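Local coordinates for protein caspase Nc subunit 1 (Drosophila melanogaster, PDB 2FP3) that serves as an initiator caspase, a cysteine protease at the head of the cascade that activates the caspases responsible for apoptosis execution, at residues Gln75-Ile80 against Lys146-Asp151; Thr116-Thr119 against Tyr123-Asn126. The protein carries 2 engineered substitutions. All blocks are in the same frame, centred on the assembly; numbering follows the deposited sequence.

Contact 1 (Gln75-Ile80 against Lys146-Asp151). Engineered in segment 146-151: Arg150 (natural residue Cys).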
# COMPACT_ATOMS: atom_id res chain seq x y z
N GLN A 75 -5.38 -4.30 -25.80
CA GLN A 75 -5.85 -5.38 -24.95
C GLN A 75 -4.85 -6.54 -24.90
O GLN A 75 -5.23 -7.71 -24.93
CB GLN A 75 -7.20 -5.90 -25.46
NE2 GLN A 75 -10.63 -5.27 -25.21
N ASN A 76 -3.57 -6.19 -24.81
CA ASN A 76 -2.51 -7.18 -24.75
C ASN A 76 -1.94 -7.26 -23.34
O ASN A 76 -1.86 -8.34 -22.75
CB ASN A 76 -1.39 -6.82 -25.74
CG ASN A 76 -0.23 -7.78 -25.68
OD1 ASN A 76 0.45 -7.89 -24.66
ND2 ASN A 76 0.01 -8.49 -26.78
N ARG A 77 -1.54 -6.11 -22.80
CA ARG A 77 -0.98 -6.06 -21.46
C ARG A 77 -2.08 -5.99 -20.41
O ARG A 77 -1.82 -5.74 -19.23
CB ARG A 77 -0.07 -4.84 -21.32
CG ARG A 77 0.99 -4.72 -22.40
CD ARG A 77 2.08 -3.74 -22.00
NE ARG A 77 2.86 -4.26 -20.87
CZ ARG A 77 3.90 -3.63 -20.33
NH1 ARG A 77 4.29 -2.45 -20.81
NH2 ARG A 77 4.56 -4.18 -19.32
N ARG A 78 -3.32 -6.23 -20.84
CA ARG A 78 -4.46 -6.19 -19.94
C ARG A 78 -4.25 -7.10 -18.73
O ARG A 78 -4.25 -8.32 -18.86
CB ARG A 78 -5.72 -6.63 -20.69
CG ARG A 78 -6.96 -6.73 -19.81
CD ARG A 78 -8.15 -7.23 -20.59
NE ARG A 78 -9.34 -7.37 -19.75
CZ ARG A 78 -10.52 -7.79 -20.20
NH1 ARG A 78 -10.67 -8.11 -21.47
NH2 ARG A 78 -11.55 -7.88 -19.36
N ARG A 79 -4.06 -6.50 -17.56
CA ARG A 79 -3.85 -7.25 -16.33
C ARG A 79 -5.13 -7.94 -15.88
O ARG A 79 -5.88 -7.41 -15.06
CB ARG A 79 -3.35 -6.32 -15.22
CG ARG A 79 -1.91 -5.86 -15.38
CD ARG A 79 -1.52 -4.88 -14.28
NE ARG A 79 -1.88 -5.38 -12.96
CZ ARG A 79 -2.66 -4.72 -12.10
NH1 ARG A 79 -3.16 -3.54 -12.43
NH2 ARG A 79 -2.96 -5.26 -10.92
N ILE A 80 -5.38 -9.14 -16.41
CA ILE A 80 -6.57 -9.90 -16.05
C ILE A 80 -6.40 -10.51 -14.67
O ILE A 80 -5.39 -11.15 -14.38
CB ILE A 80 -6.84 -11.01 -17.08
CG1 ILE A 80 -7.15 -10.38 -18.45
CG2 ILE A 80 -8.01 -11.89 -16.62
CD1 ILE A 80 -7.49 -11.38 -19.53
N LYS A 146 10.41 3.55 -13.35
CA LYS A 146 9.23 4.25 -13.84
C LYS A 146 7.92 3.49 -13.62
O LYS A 146 7.92 2.30 -13.32
CB LYS A 146 9.39 4.56 -15.33
CG LYS A 146 10.60 5.43 -15.66
CD LYS A 146 10.70 5.71 -17.15
CE LYS A 146 11.90 6.59 -17.48
NZ LYS A 146 12.01 6.85 -18.94
N VAL A 147 6.81 4.20 -13.78
CA VAL A 147 5.49 3.61 -13.59
C VAL A 147 4.58 3.99 -14.75
O VAL A 147 4.53 5.15 -15.15
CB VAL A 147 4.86 4.09 -12.25
CG1 VAL A 147 3.46 3.55 -12.11
CG2 VAL A 147 5.70 3.62 -11.09
N GLU A 148 3.86 3.00 -15.29
CA GLU A 148 2.94 3.22 -16.41
C GLU A 148 1.52 3.54 -15.97
O GLU A 148 1.09 3.14 -14.89
CB GLU A 148 2.84 1.98 -17.29
CG GLU A 148 3.91 1.77 -18.33
CD GLU A 148 3.47 0.74 -19.34
OE1 GLU A 148 2.69 1.09 -20.25
OE2 GLU A 148 3.89 -0.43 -19.22
N PHE A 149 0.79 4.24 -16.84
CA PHE A 149 -0.60 4.58 -16.58
C PHE A 149 -1.44 4.15 -17.79
O PHE A 149 -0.90 3.61 -18.76
CB PHE A 149 -0.75 6.08 -16.32
CG PHE A 149 -0.06 6.55 -15.07
CD1 PHE A 149 1.23 7.07 -15.12
CD2 PHE A 149 -0.69 6.44 -13.83
CE1 PHE A 149 1.88 7.47 -13.96
CE2 PHE A 149 -0.04 6.84 -12.66
CZ PHE A 149 1.25 7.35 -12.73
N ARG A 150 -2.74 4.40 -17.72
CA ARG A 150 -3.68 4.06 -18.78
C ARG A 150 -3.23 4.52 -20.18
O ARG A 150 -3.25 3.75 -21.13
CB ARG A 150 -5.05 4.67 -18.47
CG ARG A 150 -6.08 4.53 -19.58
CD ARG A 150 -6.75 5.86 -19.86
NE ARG A 150 -8.00 5.69 -20.59
CZ ARG A 150 -8.85 6.68 -20.85
NH1 ARG A 150 -8.59 7.92 -20.45
NH2 ARG A 150 -9.97 6.43 -21.51
N ASP A 151 -2.85 5.78 -20.27
CA ASP A 151 -2.41 6.37 -21.53
C ASP A 151 -1.04 5.87 -21.97
O ASP A 151 -0.47 6.36 -22.94
CB ASP A 151 -2.40 7.90 -21.40
CG ASP A 151 -1.46 8.39 -20.31
OD1 ASP A 151 -1.43 9.61 -20.04
OD2 ASP A 151 -0.75 7.54 -19.72
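One ionic link makes up the whole of this contact: Arg77 reaches out of its loop to Glu148, and NH1 of Arg77 lies 2.6 Å from OE2 of Glu148 in a short salt bridge. The pairing is one-sided. NH2 of Arg77 stays 3.8 Å from that same OE2, and OE1 of Glu148 is 3.9 Å from Arg77 NH1, so a single nitrogen and a single oxygen carry the bridge. The two side chains cross at about a right angle, with guanidinium and carboxylate planes inclined by 42°; with only one short N-O distance, the pair departs from the flat, two-pronged arrangement seen in many arginine-carboxylate pairs. A bend at the third torsion of Arg77 (67°) turns its far end toward the acid, whose own chain runs extended beyond CG. It is an example of a surface ion pair between an irregular loop and a short strand. The bridge lies beside the probable catalytic centre: the Glu148 side chain lies about 4 Å from that of His137, assigned to the active site by similarity, and the backbone O of Arg77 is hydrogen-bonded to NE2 of that histidine. The bridge thus joins the loop between strand 62-68 and helix 82-95 to strand 146-148, which is antiparallel both to strand 130-139, the bearer of His137, and to strand 154-156.

Contact 2 (Thr116-Thr119 against Tyr123-Asn126)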
# COMPACT_ATOMS: atom_id res chain seq x y z
N THR A 116 -3.07 14.49 -5.01
CA THR A 116 -3.07 15.79 -4.34
C THR A 116 -4.39 16.07 -3.64
O THR A 116 -4.42 16.59 -2.53
CB THR A 116 -2.80 16.92 -5.34
OG1 THR A 116 -1.59 16.64 -6.05
CG2 THR A 116 -2.68 18.24 -4.62
N MET A 117 -5.49 15.73 -4.32
CA MET A 117 -6.82 15.95 -3.79
C MET A 117 -7.01 15.12 -2.51
O MET A 117 -7.62 15.55 -1.53
CB MET A 117 -7.84 15.51 -4.84
CG MET A 117 -9.09 16.35 -4.93
SD MET A 117 -10.22 15.69 -6.19
CE MET A 117 -9.33 16.09 -7.71
N VAL A 118 -6.46 13.91 -2.53
CA VAL A 118 -6.57 13.03 -1.40
C VAL A 118 -5.70 13.48 -0.23
O VAL A 118 -6.19 13.63 0.89
CB VAL A 118 -6.24 11.59 -1.81
CG1 VAL A 118 -6.07 10.70 -0.59
CG2 VAL A 118 -7.37 11.05 -2.70
N THR A 119 -4.42 13.74 -0.49
CA THR A 119 -3.52 14.15 0.58
C THR A 119 -3.86 15.51 1.14
O THR A 119 -3.49 15.83 2.26
CB THR A 119 -2.04 14.10 0.14
OG1 THR A 119 -1.89 14.71 -1.16
CG2 THR A 119 -1.56 12.66 0.06
N TYR A 123 -10.24 14.62 4.96
CA TYR A 123 -10.14 13.24 5.45
C TYR A 123 -8.75 12.88 5.94
O TYR A 123 -8.58 12.33 7.03
CB TYR A 123 -10.54 12.23 4.36
CG TYR A 123 -11.98 12.32 3.90
CD1 TYR A 123 -12.32 12.98 2.72
CD2 TYR A 123 -13.00 11.73 4.65
CE1 TYR A 123 -13.65 13.05 2.28
CE2 TYR A 123 -14.34 11.78 4.22
CZ TYR A 123 -14.65 12.45 3.04
OH TYR A 123 -15.95 12.50 2.61
N VAL A 124 -7.74 13.18 5.13
CA VAL A 124 -6.37 12.88 5.49
C VAL A 124 -5.86 13.81 6.59
O VAL A 124 -5.00 13.43 7.39
CB VAL A 124 -5.45 12.98 4.26
CG1 VAL A 124 -4.00 12.98 4.70
CG2 VAL A 124 -5.72 11.80 3.32
N GLN A 125 -6.40 15.02 6.63
CA GLN A 125 -5.98 16.00 7.62
C GLN A 125 -6.13 15.44 9.03
O GLN A 125 -5.29 15.68 9.90
CB GLN A 125 -6.81 17.28 7.48
CG GLN A 125 -6.59 18.30 8.58
CD GLN A 125 -7.28 19.62 8.30
OE1 GLN A 125 -8.45 19.66 7.89
NE2 GLN A 125 -6.57 20.72 8.53
N ASN A 126 -7.18 14.67 9.25
CA ASN A 126 -7.41 14.12 10.57
C ASN A 126 -7.22 12.61 10.71
O ASN A 126 -7.47 12.05 11.79
CB ASN A 126 -8.82 14.51 11.02
CG ASN A 126 -9.02 16.01 11.02
OD1 ASN A 126 -8.17 16.77 11.53
ND2 ASN A 126 -10.12 16.46 10.44
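Thr119 closes helix 108-119 and, after a short turn, Val124 sits in the small helix 122-126, with the CA atoms of Thr119 and Val124 5.8 Å apart at the point where the two segments come nearest. The carbonyl groups at the end of the first helix meet the side chain of Val124, whose CB is directed toward the first helix, so much of the contact is between backbone oxygens and methyl groups. CG2 of Val124 lies 3.1 Å from the O of Val118, a close approach, while its other branch, CG1, is 3.8 Å from the O of Thr119; the isopropyl group thereby spans two successive carbonyls. The first torsion of Val124 (167°) sets CG1 anti to the backbone N and swings CG2 to the side of that nitrogen, where it meets Val118. Between the side chains themselves the touch is lighter: CG1 of Val118 is 4.1 Å from CG2 of Val124, the two valines crossing at about a right angle. This turn belongs to a beta-alpha-beta crossover of the caspase domain, in which the chain leaves strand 98-103, passes over strand 62-68 and re-enters the sheet as strand 130-139, on the other side of strand 62-68 and parallel to that strand. Both valines face the strand passed over, Val118 resting on Leu65 and Val124 on Val63. Within the turn, Ser121 OG is hydrogen-bonded to both Val118 O and Val124 N, giving the closely approached carbonyl a polar partner as well. Thr119 takes part through its backbone, for its CB is directed away from the second helix; its hydroxyl OG1 is hydrogen-bonded to the O of Leu115, one turn earlier, and its side chain packs against His163 and Cys169.

Overall arrangement
The two contacts have centres 27 Å apart and nearest atoms about 11 Å apart, so they do not touch. Along the chain they are nested: residues 75-80 come first, then 116-119 and 123-126, and finally 146-151, which places contact 2 inside the loop that contact 1 closes. Both lie within the single caspase domain, around its mixed sheet. Contact 2 is a buried turn between helices packed on strand 62-68; contact 1 lies at the surface, where the loop leaving that same strand approaches strand 146-148. Strand 130-139 follows contact 2 and carries His137 to the neighbourhood of contact 1, so one continuous run of chain passes from the buried helical turn to the probable active-site end of the sheet.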